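Local atomic coordinates of enoyl-CoA hydratase, EchA12_1 (Mycobacterium marinum M, PDB entry 3QRE), a protein that probably hydrates the double bond of enoyl-CoA thioesters in fatty acid metabolism, using a crotonase-like fold. Residues 125-130 and 149-154; 41-46 and 63-68; 201-206 and 213-218; 191-194 and 198-201; 230-235 and 239-244. All blocks are in the same frame, centred on the assembly; numbering follows the deposited sequence.

Contact 1 (125-130 and 149-154); sequences FVTMLR and ALMCDV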
# COMPACT_ATOMS: atom_id res chain seq x y z
N PHE A 125 21.72 -1.67 -1.07
CA PHE A 125 22.56 -2.59 -0.30
C PHE A 125 22.23 -2.56 1.21
O PHE A 125 22.38 -3.57 1.90
CB PHE A 125 24.05 -2.32 -0.57
CG PHE A 125 24.69 -1.44 0.44
CD1 PHE A 125 25.47 -2.01 1.47
CD2 PHE A 125 24.54 -0.07 0.38
CE1 PHE A 125 26.06 -1.19 2.44
CE2 PHE A 125 25.13 0.74 1.33
CZ PHE A 125 25.89 0.18 2.38
N VAL A 126 21.76 -1.43 1.71
CA VAL A 126 21.27 -1.33 3.10
C VAL A 126 20.16 -2.35 3.44
O VAL A 126 20.10 -2.86 4.58
CB VAL A 126 20.88 0.12 3.45
CG1 VAL A 126 19.97 0.18 4.62
CG2 VAL A 126 22.15 0.93 3.75
N THR A 127 19.33 -2.67 2.44
CA THR A 127 18.29 -3.67 2.63
C THR A 127 18.85 -5.07 2.80
O THR A 127 18.12 -5.96 3.21
CB THR A 127 17.24 -3.70 1.48
OG1 THR A 127 17.78 -4.37 0.34
CG2 THR A 127 16.75 -2.29 1.10
N MET A 128 20.11 -5.29 2.48
CA MET A 128 20.67 -6.66 2.54
C MET A 128 21.59 -6.85 3.76
O MET A 128 22.25 -7.87 3.89
CB MET A 128 21.41 -6.99 1.24
CG MET A 128 20.47 -6.96 0.03
SD MET A 128 21.18 -7.39 -1.57
CE MET A 128 22.32 -6.05 -1.92
N LEU A 129 21.64 -5.83 4.63
CA LEU A 129 22.41 -5.92 5.84
C LEU A 129 21.71 -6.86 6.81
O LEU A 129 20.48 -7.02 6.77
CB LEU A 129 22.58 -4.54 6.51
CG LEU A 129 23.34 -3.42 5.78
CD1 LEU A 129 23.36 -2.16 6.60
CD2 LEU A 129 24.78 -3.86 5.36
N ARG A 130 22.50 -7.48 7.68
CA ARG A 130 21.98 -8.21 8.83
C ARG A 130 21.33 -7.29 9.88
O ARG A 130 20.56 -7.77 10.71
CB ARG A 130 23.13 -8.99 9.47
CG ARG A 130 23.54 -10.28 8.71
CD ARG A 130 24.71 -11.03 9.43
NE ARG A 130 25.98 -10.33 9.27
CZ ARG A 130 26.54 -9.52 10.19
NH1 ARG A 130 25.94 -9.31 11.38
NH2 ARG A 130 27.70 -8.93 9.94
N ALA A 149 17.22 7.22 2.07
CA ALA A 149 16.29 7.21 3.21
C ALA A 149 15.33 6.05 3.07
O ALA A 149 15.15 5.30 4.02
CB ALA A 149 15.52 8.54 3.33
N LEU A 150 14.78 5.88 1.86
CA LEU A 150 13.77 4.85 1.62
C LEU A 150 14.33 3.44 1.64
O LEU A 150 13.57 2.49 1.83
CB LEU A 150 13.04 5.10 0.29
CG LEU A 150 12.24 6.40 0.15
CD1 LEU A 150 11.43 6.35 -1.14
CD2 LEU A 150 11.31 6.66 1.36
N MET A 151 15.65 3.30 1.46
CA MET A 151 16.31 1.97 1.56
C MET A 151 16.47 1.53 3.03
O MET A 151 16.66 0.33 3.33
CB MET A 151 17.69 1.93 0.84
CG MET A 151 17.61 2.10 -0.66
SD MET A 151 16.51 0.87 -1.47
CE MET A 151 16.61 1.56 -3.15
N CYS A 152 16.37 2.50 3.93
CA CYS A 152 16.46 2.21 5.35
C CYS A 152 15.24 1.43 5.83
O CYS A 152 14.19 1.43 5.21
CB CYS A 152 16.67 3.51 6.16
SG CYS A 152 18.23 4.32 5.75
N ASP A 153 15.39 0.74 6.96
CA ASP A 153 14.30 -0.06 7.51
C ASP A 153 13.15 0.81 8.00
O ASP A 153 11.99 0.54 7.71
CB ASP A 153 14.84 -0.95 8.63
CG ASP A 153 15.87 -1.93 8.12
OD1 ASP A 153 15.46 -2.94 7.58
OD2 ASP A 153 17.09 -1.70 8.20
N VAL A 154 13.50 1.86 8.75
CA VAL A 154 12.50 2.71 9.41
C VAL A 154 12.95 4.16 9.33
O VAL A 154 14.15 4.45 9.47
CB VAL A 154 12.28 2.30 10.90
CG1 VAL A 154 11.20 3.13 11.53
CG2 VAL A 154 11.90 0.81 11.00
O HOH W 1 16.93 -1.62 4.96
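The backbone oxygen of Met151 is the polar atom on which this contact turns. A water donates firmly to Met151 O at 2.6 Å and weakly to Val126 O at 3.4 Å, and so bridges two acceptors, one from each segment. Two methyl groups from 125-130 close in on the same Met151 oxygen. Val126 CG1 stands 3.6 Å from Met151 O, and Thr127 CG2 comes nearer, to 3.4 Å from that atom. The rotation of Val126 (chi1 160°) sets CG1 opposite its own backbone N and carries it over to Cys152 CA at 4.1 Å. Thr127 divides its labour: the methyl faces the other segment, whereas OG1 turns back to bond His124 O. The start of the Met151 side chain heads for 125-130, but a bend at chi2 (-56°) takes its far end elsewhere, and SD touches Thr127 CG2 at 4.1 Å in passing. Lys245 bonds Val126 O and forms a salt bridge with Asp153 OD2, an oxygen that also accepts from Val133 N; the nearby positive charge would probably draw electron density toward Val126 O. In the crotonase-like fold the contact joins a 3-10 turn, 125-128, to the chain leaving helix 144-151. Strand 133-137 offers Val133 to both Val126 and Cys152, helix 178-185 touches Met151 through Ile181, and helix 56-71 receives Phe125 on Phe62 and Ile66.

Contact 2 (41-46 and 63-68); sequences AIITFN and YAAIDR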
# COMPACT_ATOMS: atom_id res chain seq x y z
N ALA A 41 25.00 2.27 16.49
CA ALA A 41 25.93 3.04 15.67
C ALA A 41 25.23 4.25 15.03
O ALA A 41 24.30 4.09 14.23
CB ALA A 41 26.55 2.15 14.58
N ILE A 42 25.69 5.45 15.37
CA ILE A 42 25.16 6.69 14.79
C ILE A 42 26.07 7.16 13.66
O ILE A 42 27.26 7.44 13.87
CB ILE A 42 25.00 7.81 15.85
CG1 ILE A 42 24.13 7.30 17.01
CG2 ILE A 42 24.43 9.09 15.20
CD1 ILE A 42 24.04 8.27 18.19
N ILE A 43 25.50 7.22 12.46
CA ILE A 43 26.22 7.58 11.26
C ILE A 43 25.66 8.91 10.79
O ILE A 43 24.43 9.06 10.58
CB ILE A 43 26.07 6.46 10.20
CG1 ILE A 43 26.64 5.15 10.77
CG2 ILE A 43 26.72 6.86 8.86
CD1 ILE A 43 26.64 3.98 9.78
N THR A 44 26.55 9.88 10.66
CA THR A 44 26.17 11.26 10.41
C THR A 44 26.85 11.81 9.16
O THR A 44 28.10 11.87 9.11
CB THR A 44 26.50 12.16 11.65
OG1 THR A 44 25.91 11.58 12.82
CG2 THR A 44 26.00 13.61 11.48
N PHE A 45 26.04 12.18 8.16
CA PHE A 45 26.56 12.93 7.01
C PHE A 45 27.06 14.29 7.50
O PHE A 45 26.33 15.04 8.16
CB PHE A 45 25.51 13.12 5.90
CG PHE A 45 24.96 11.83 5.34
CD1 PHE A 45 25.81 10.82 4.89
CD2 PHE A 45 23.58 11.64 5.26
CE1 PHE A 45 25.30 9.65 4.36
CE2 PHE A 45 23.06 10.47 4.74
CZ PHE A 45 23.92 9.47 4.29
N ASN A 46 28.32 14.59 7.17
CA ASN A 46 29.02 15.74 7.73
C ASN A 46 29.56 16.70 6.68
O ASN A 46 30.71 17.12 6.74
CB ASN A 46 30.16 15.27 8.66
CG ASN A 46 30.79 16.41 9.44
OD1 ASN A 46 30.10 17.34 9.88
ND2 ASN A 46 32.11 16.36 9.61
N TYR A 63 29.86 3.96 3.19
CA TYR A 63 30.16 2.54 3.04
C TYR A 63 31.04 2.03 4.15
O TYR A 63 30.75 0.97 4.74
CB TYR A 63 30.82 2.24 1.70
CG TYR A 63 29.95 2.61 0.52
CD1 TYR A 63 28.54 2.57 0.63
CD2 TYR A 63 30.52 2.98 -0.69
CE1 TYR A 63 27.72 2.90 -0.43
CE2 TYR A 63 29.71 3.33 -1.77
CZ TYR A 63 28.30 3.28 -1.63
OH TYR A 63 27.49 3.62 -2.70
N ALA A 64 32.07 2.81 4.48
CA ALA A 64 33.05 2.40 5.47
C ALA A 64 32.39 2.37 6.84
O ALA A 64 32.61 1.46 7.62
CB ALA A 64 34.30 3.33 5.45
N ALA A 65 31.55 3.37 7.11
CA ALA A 65 30.83 3.47 8.38
C ALA A 65 29.85 2.31 8.54
O ALA A 65 29.89 1.62 9.56
CB ALA A 65 30.13 4.82 8.51
N ILE A 66 29.00 2.07 7.54
CA ILE A 66 28.11 0.89 7.50
C ILE A 66 28.85 -0.44 7.68
O ILE A 66 28.46 -1.27 8.50
CB ILE A 66 27.26 0.80 6.19
CG1 ILE A 66 26.21 1.91 6.12
CG2 ILE A 66 26.62 -0.58 6.04
CD1 ILE A 66 25.11 1.86 7.18
N ASP A 67 29.92 -0.65 6.91
CA ASP A 67 30.75 -1.86 7.05
C ASP A 67 31.22 -2.05 8.47
O ASP A 67 31.16 -3.15 9.01
CB ASP A 67 31.93 -1.85 6.08
CG ASP A 67 31.50 -2.07 4.62
OD1 ASP A 67 30.27 -2.25 4.38
OD2 ASP A 67 32.38 -2.07 3.72
N ARG A 68 31.65 -0.96 9.10
CA ARG A 68 32.15 -1.02 10.47
C ARG A 68 31.06 -1.42 11.49
O ARG A 68 31.28 -2.31 12.32
CB ARG A 68 32.84 0.29 10.85
CG ARG A 68 33.34 0.35 12.27
CD ARG A 68 33.95 1.72 12.55
NE ARG A 68 34.28 1.91 13.96
CZ ARG A 68 34.76 3.05 14.47
NH1 ARG A 68 34.93 4.11 13.68
NH2 ARG A 68 35.04 3.14 15.76
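Ile43 reaches from strand 40-45 to Ala65 and Ile66 on helix 56-71, within a beta-alpha-beta crossover whose second strand, 77-82, runs parallel beside the first. The contact is apolar and buried, and the conformations of two isoleucines decide its shape. In Ile43 the longer branch is extended, with chi2 at -176°, and carries CD1 toward the helix, 3.8 Å from Ala65 CB. Its shorter branch works on the same partner, CG2 standing 4.0 Å from Ala65 CB, so the small alanine methyl is approached by both arms of the isoleucine. Ile66 behaves differently. The first bond of its side chain leaves the helix away from the strand, but a bent second torsion (chi2 -65°) brings CD1 back, and the two isoleucine side chains meet at roughly a right angle. The small alanine at the nearest point of the helix is consistent with the close approach of the backbones, the CA atoms of Ile43 and Ala65 being 6.8 Å apart. Beyond the pair, Ile43 also packs on Ile78 and Leu80 of strand 77-82, while Ile66 continues to Leu129. The two delta methyls finally touch, Ile43 CD1 to Ile66 CD1, at 3.7 Å.

Contact 3 (201-206 and 213-218); sequences FLAEEA and KEVVTP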
# COMPACT_ATOMS: atom_id res chain seq x y z
N PHE A 201 7.13 17.80 -1.06
CA PHE A 201 6.17 17.47 0.01
C PHE A 201 6.89 17.45 1.34
O PHE A 201 8.10 17.18 1.42
CB PHE A 201 5.43 16.15 -0.25
CG PHE A 201 6.34 14.98 -0.50
CD1 PHE A 201 6.54 14.02 0.48
CD2 PHE A 201 7.01 14.85 -1.72
CE1 PHE A 201 7.37 12.92 0.24
CE2 PHE A 201 7.85 13.79 -1.97
CZ PHE A 201 8.04 12.81 -0.99
N LEU A 202 6.14 17.78 2.38
CA LEU A 202 6.71 17.91 3.71
C LEU A 202 6.57 16.58 4.48
O LEU A 202 5.82 15.67 4.05
CB LEU A 202 6.01 19.05 4.45
CG LEU A 202 6.44 20.51 4.26
CD1 LEU A 202 7.27 20.77 3.00
CD2 LEU A 202 5.20 21.42 4.26
N ALA A 203 7.29 16.49 5.60
CA ALA A 203 7.24 15.33 6.51
C ALA A 203 5.83 14.81 6.77
O ALA A 203 5.61 13.59 6.81
CB ALA A 203 7.93 15.67 7.86
N GLU A 204 4.87 15.72 6.92
CA GLU A 204 3.52 15.32 7.30
C GLU A 204 2.79 14.58 6.15
O GLU A 204 2.13 13.55 6.39
CB GLU A 204 2.72 16.54 7.84
CG GLU A 204 3.23 17.08 9.25
CD GLU A 204 4.50 18.05 9.26
OE1 GLU A 204 5.06 18.50 8.21
OE2 GLU A 204 4.94 18.37 10.41
N GLU A 205 2.93 15.08 4.92
CA GLU A 205 2.41 14.40 3.75
C GLU A 205 3.15 13.07 3.57
O GLU A 205 2.54 12.03 3.34
CB GLU A 205 2.48 15.27 2.49
CG GLU A 205 1.67 14.68 1.35
CD GLU A 205 1.70 15.48 0.05
OE1 GLU A 205 1.21 14.93 -0.96
OE2 GLU A 205 2.17 16.64 0.02
N ALA A 206 4.47 13.09 3.74
CA ALA A 206 5.25 11.86 3.65
C ALA A 206 4.74 10.76 4.56
O ALA A 206 4.71 9.61 4.13
CB ALA A 206 6.78 12.11 3.87
N LYS A 213 7.49 6.81 9.19
CA LYS A 213 6.74 6.14 10.26
C LYS A 213 6.08 7.17 11.19
O LYS A 213 4.96 6.96 11.68
CB LYS A 213 7.65 5.20 11.06
CG LYS A 213 7.23 4.96 12.52
CD LYS A 213 8.22 4.06 13.27
CE LYS A 213 7.86 3.87 14.76
NZ LYS A 213 6.50 3.27 14.93
N GLU A 214 6.78 8.29 11.41
CA GLU A 214 6.36 9.22 12.44
C GLU A 214 7.08 10.55 12.28
O GLU A 214 8.31 10.58 12.03
CB GLU A 214 6.65 8.60 13.80
CG GLU A 214 6.09 9.30 15.01
CD GLU A 214 6.47 8.57 16.30
OE1 GLU A 214 6.15 7.36 16.44
OE2 GLU A 214 7.10 9.21 17.18
N VAL A 215 6.31 11.64 12.41
CA VAL A 215 6.86 13.00 12.43
C VAL A 215 7.00 13.49 13.88
O VAL A 215 6.04 13.47 14.65
CB VAL A 215 5.97 13.99 11.64
CG1 VAL A 215 6.57 15.41 11.66
CG2 VAL A 215 5.77 13.51 10.21
N VAL A 216 8.19 13.93 14.26
CA VAL A 216 8.39 14.55 15.57
C VAL A 216 8.95 15.97 15.40
O VAL A 216 9.38 16.33 14.29
CB VAL A 216 9.35 13.73 16.49
CG1 VAL A 216 8.77 12.37 16.80
CG2 VAL A 216 10.72 13.61 15.86
N THR A 217 8.94 16.77 16.47
CA THR A 217 9.59 18.09 16.49
C THR A 217 11.09 17.95 16.20
O THR A 217 11.67 16.91 16.51
CB THR A 217 9.47 18.77 17.87
OG1 THR A 217 10.10 17.96 18.88
CG2 THR A 217 8.01 19.01 18.23
N PRO A 218 11.72 19.00 15.61
CA PRO A 218 13.17 18.90 15.34
C PRO A 218 14.00 18.55 16.58
O PRO A 218 14.89 17.69 16.50
CB PRO A 218 13.51 20.29 14.78
CG PRO A 218 12.22 20.72 14.09
CD PRO A 218 11.14 20.23 15.04
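Val215 sets both methyls against Ala203, and CG1 against Glu204 as well, joining strand 214-216, which within this chain is an edge strand of the mixed sheet in the crotonase-like fold, to the first turn of helix 203-208. With CG1 set opposite the backbone N (chi1 -179°), the valine straddles its neighbours. CG2 lies 3.9 Å from Ala203 CB, while CG1 meets the same methyl from the other branch and then the carboxylate of Glu204, whose OE2 is 3.6 Å from Val215 CG1. That last approach depends on a bent glutamate: chi2 of 82° folds the chain so that its end comes nearer the strand than its beginning, crossing the valine at about a right angle. It is a van der Waals contact at the outer margin, with the acid still exposed. One shell further out, Ala203 packs on Ala157 and Phe163, and Ala159 touches both Glu204 and Val215. Strand 214-216 takes its place by backbone bonds to strand 154-158, and beside Val215 the carboxylate of Glu214 forms a salt bridge with Arg224. Leu202 is the N-cap residue just before the helix, whose first carbonyl the valine meets directly, Val215 CG2 lying 3.4 Å from Ala203 O.

Contact 4 (191-194 and 198-201); sequences ALDL and GRTF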
# COMPACT_ATOMS: atom_id res chain seq x y z
N ALA A 191 4.11 6.82 -6.76
CA ALA A 191 5.38 6.93 -7.48
C ALA A 191 5.23 7.76 -8.75
O ALA A 191 6.05 8.62 -9.02
CB ALA A 191 6.00 5.55 -7.78
N LEU A 192 4.18 7.51 -9.53
CA LEU A 192 3.97 8.31 -10.75
C LEU A 192 3.79 9.80 -10.46
O LEU A 192 4.41 10.65 -11.11
CB LEU A 192 2.83 7.77 -11.64
CG LEU A 192 3.18 6.43 -12.31
CD1 LEU A 192 1.93 5.63 -12.62
CD2 LEU A 192 4.06 6.63 -13.56
N ASP A 193 2.95 10.10 -9.48
CA ASP A 193 2.72 11.47 -9.07
C ASP A 193 4.04 12.19 -8.67
O ASP A 193 4.38 13.24 -9.21
CB ASP A 193 1.67 11.52 -7.94
CG ASP A 193 1.55 12.90 -7.29
OD1 ASP A 193 1.86 13.93 -7.96
OD2 ASP A 193 1.14 12.96 -6.12
N LEU A 194 4.77 11.62 -7.71
CA LEU A 194 6.00 12.21 -7.16
C LEU A 194 7.11 12.35 -8.20
O LEU A 194 7.80 13.37 -8.23
CB LEU A 194 6.49 11.43 -5.92
CG LEU A 194 5.49 11.46 -4.75
CD1 LEU A 194 5.99 10.67 -3.53
CD2 LEU A 194 5.11 12.90 -4.34
N GLY A 198 7.81 15.88 -9.69
CA GLY A 198 9.02 16.33 -9.01
C GLY A 198 8.68 17.24 -7.85
O GLY A 198 9.54 18.00 -7.38
N ARG A 199 7.45 17.18 -7.36
CA ARG A 199 6.96 18.17 -6.40
C ARG A 199 7.57 18.00 -5.01
O ARG A 199 8.05 16.93 -4.66
CB ARG A 199 5.43 18.18 -6.31
CG ARG A 199 4.82 16.95 -5.65
CD ARG A 199 3.30 16.89 -5.89
NE ARG A 199 2.69 15.67 -5.34
CZ ARG A 199 2.38 15.48 -4.06
NH1 ARG A 199 2.64 16.42 -3.14
NH2 ARG A 199 1.83 14.33 -3.67
N THR A 200 7.52 19.08 -4.24
CA THR A 200 8.01 19.12 -2.88
C THR A 200 6.86 18.73 -1.96
O THR A 200 5.73 19.22 -2.10
CB THR A 200 8.59 20.55 -2.55
OG1 THR A 200 9.86 20.73 -3.21
CG2 THR A 200 8.79 20.75 -1.07
N PHE A 201 7.13 17.80 -1.06
CA PHE A 201 6.17 17.47 0.01
C PHE A 201 6.89 17.45 1.34
O PHE A 201 8.10 17.18 1.42
CB PHE A 201 5.43 16.15 -0.25
CG PHE A 201 6.34 14.98 -0.50
CD1 PHE A 201 6.54 14.02 0.48
CD2 PHE A 201 7.01 14.85 -1.72
CE1 PHE A 201 7.37 12.92 0.24
CE2 PHE A 201 7.85 13.79 -1.97
CZ PHE A 201 8.04 12.81 -0.99
O HOH W 2 8.49 14.55 -5.80
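The guanidinium of Arg199 carries the Asp193 carboxylate at its edge and the Leu194 CD2 methyl over one face, displaced toward the rim. The two charged planes are only 21° apart. With CG turned opposite its backbone N (chi1 170°), Asp193 presents OD2 to a side-on grip, Arg199 NH2 at 2.9 Å and NE at 3.2 Å from that single oxygen; both donors come from the same face of the carboxylate, on its syn side. A weaker bond links Arg199 NE to Asp193 OD1. The charges have further partners: Arg199 NH2 pairs with Glu205, and Asp193 is met by Tyr228 and Lys213 of the third subunit, which puts this salt bridge at a subunit interface. Leu194 also serves the Phe201 ring, CD2 approaching obliquely at 3.7 Å from CE2 and CD1 lying 3.9 Å from CZ, while a water sits in the ring plane at the edge. This water donates to Leu194 O at 2.8 Å and to Arg199 O at 2.7 Å. Gly198 N reaches Leu194 O as well, at 2.9 Å, from 43° above the carbonyl plane. Gly198 leads from helix 188-197 toward strand 200-202, where Phe201 packs against Phe163 of strand 162-164; helix 178-185 backs Ala191.

Contact 5 (230-235 and 239-244); sequences EDIARY and SSMAVI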
# COMPACT_ATOMS: atom_id res chain seq x y z
N GLU A 230 17.26 1.55 20.47
CA GLU A 230 17.60 0.74 21.64
C GLU A 230 16.42 -0.12 22.09
O GLU A 230 16.63 -1.23 22.58
CB GLU A 230 18.16 1.61 22.78
CG GLU A 230 19.71 1.71 22.75
CD GLU A 230 20.26 2.94 23.45
OE1 GLU A 230 21.06 3.71 22.82
OE2 GLU A 230 19.89 3.15 24.63
N ASP A 231 15.20 0.37 21.90
CA ASP A 231 13.99 -0.43 22.11
C ASP A 231 14.03 -1.72 21.29
O ASP A 231 13.87 -2.80 21.86
CB ASP A 231 12.71 0.36 21.78
CG ASP A 231 12.13 1.10 22.99
OD1 ASP A 231 12.86 1.35 23.99
OD2 ASP A 231 10.93 1.43 22.94
N ILE A 232 14.27 -1.63 19.97
CA ILE A 232 14.33 -2.84 19.13
C ILE A 232 15.55 -3.72 19.44
O ILE A 232 15.47 -4.95 19.37
CB ILE A 232 14.15 -2.56 17.58
CG1 ILE A 232 15.46 -2.19 16.90
CG2 ILE A 232 13.07 -1.50 17.32
CD1 ILE A 232 15.27 -1.80 15.44
N ALA A 233 16.65 -3.08 19.82
CA ALA A 233 17.85 -3.79 20.23
C ALA A 233 17.60 -4.65 21.47
O ALA A 233 18.14 -5.76 21.59
CB ALA A 233 18.98 -2.82 20.49
N ARG A 234 16.76 -4.17 22.39
CA ARG A 234 16.41 -5.00 23.52
C ARG A 234 15.43 -6.09 23.10
O ARG A 234 15.59 -7.26 23.48
CB ARG A 234 15.87 -4.16 24.70
N TYR A 235 14.43 -5.74 22.28
CA TYR A 235 13.38 -6.70 21.95
C TYR A 235 13.80 -7.90 21.07
O TYR A 235 13.37 -9.02 21.32
CB TYR A 235 12.12 -6.02 21.40
CG TYR A 235 11.14 -7.03 20.80
CD1 TYR A 235 10.32 -7.83 21.62
CD2 TYR A 235 11.07 -7.22 19.41
CE1 TYR A 235 9.43 -8.77 21.04
CE2 TYR A 235 10.21 -8.15 18.84
CZ TYR A 235 9.40 -8.92 19.64
OH TYR A 235 8.56 -9.83 19.02
N SER A 239 20.18 -12.35 15.49
CA SER A 239 19.79 -13.29 14.44
C SER A 239 18.30 -13.17 14.13
O SER A 239 17.85 -13.50 13.03
CB SER A 239 20.20 -14.72 14.79
OG SER A 239 19.55 -15.19 15.96
N SER A 240 17.53 -12.66 15.08
CA SER A 240 16.11 -12.39 14.82
C SER A 240 15.92 -11.20 13.90
O SER A 240 15.08 -11.24 13.01
CB SER A 240 15.30 -12.23 16.10
OG SER A 240 14.79 -13.49 16.50
N MET A 241 16.68 -10.13 14.13
CA MET A 241 16.67 -8.98 13.21
C MET A 241 17.08 -9.39 11.78
O MET A 241 16.42 -9.02 10.81
CB MET A 241 17.59 -7.87 13.72
CG MET A 241 17.08 -7.11 14.92
SD MET A 241 18.30 -5.94 15.56
CE MET A 241 17.27 -5.11 16.76
N ALA A 242 18.14 -10.19 11.65
CA ALA A 242 18.67 -10.61 10.34
C ALA A 242 17.64 -11.40 9.58
O ALA A 242 17.49 -11.24 8.37
CB ALA A 242 19.93 -11.47 10.50
N VAL A 243 16.93 -12.25 10.32
CA VAL A 243 15.89 -13.11 9.79
C VAL A 243 14.72 -12.28 9.31
O VAL A 243 14.20 -12.49 8.18
CB VAL A 243 15.44 -14.11 10.89
CG1 VAL A 243 14.03 -14.58 10.67
CG2 VAL A 243 16.39 -15.27 10.92
N ILE A 244 14.33 -11.32 10.14
CA ILE A 244 13.24 -10.42 9.79
C ILE A 244 13.55 -9.68 8.49
O ILE A 244 12.72 -9.70 7.56
CB ILE A 244 12.89 -9.47 10.97
CG1 ILE A 244 12.18 -10.27 12.07
CG2 ILE A 244 12.05 -8.27 10.50
CD1 ILE A 244 12.19 -9.61 13.45
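Two successive helices, carrying Ile232 and Met241, stand apart here, and a single long side chain spans the distance. Both segments are regular: Tyr235 N bonds Asp231 O in the first, and Ile244 N bonds Ser240 O in the second, each at 3.0 Å. The backbones keep their distance, the nearest CA atoms, those of Ala233 and Met241, being 8.8 Å apart. Met241 covers the interval by lying straight, with chi2 at 174° and chi3 at 172°, so that its terminal methyl arrives end-on at helix 221-235. There CE rests against both backbone and side chain of one residue. It is 3.4 Å from Ile232 CG1 and 3.2 Å from Ile232 O, so the packing is tight at this methyl, with Ala233 N a little further off at 3.7 Å from CE. Ile232 shapes its side of the meeting: chi1 of 85° tucks CG1 over the backbone, between N and C, and the two side chains meet at about a right angle. No hydrogen bond crosses between the segments. Strand 77-82 covers the contact from within the subunit, its Val77 touching Ile232, Ala233 and Met241, while Leu196 of the second subunit packs on both Tyr235 and Met241, placing this pair of helices 221-235 and 238-249 against the trimer neighbour.

How the contacts relate
Contacts 1, 2, 4 and 5 are buried, the last two farther from the chain's centre and beside other subunits; contact 3 is only partly buried. Contacts 1 and 2 touch, with Phe125 on Tyr63 among the pairs; one is organised round a hydrated carbonyl, the other is wholly apolar. Contacts 2 and 3 reach the same sheet from opposite sides of the chain's centre. Contacts 3 and 4 share Phe201 and strand 200-202 and are bridged by charge. Contact 4 alone has an ion pair across its segments. Contact 5, which meets contact 1 where Arg130 O packs on Ala242, is about 33 Å from contact 4 between centres; contact 4 meets its neighbouring subunit by charge and packing, contact 5 by packing.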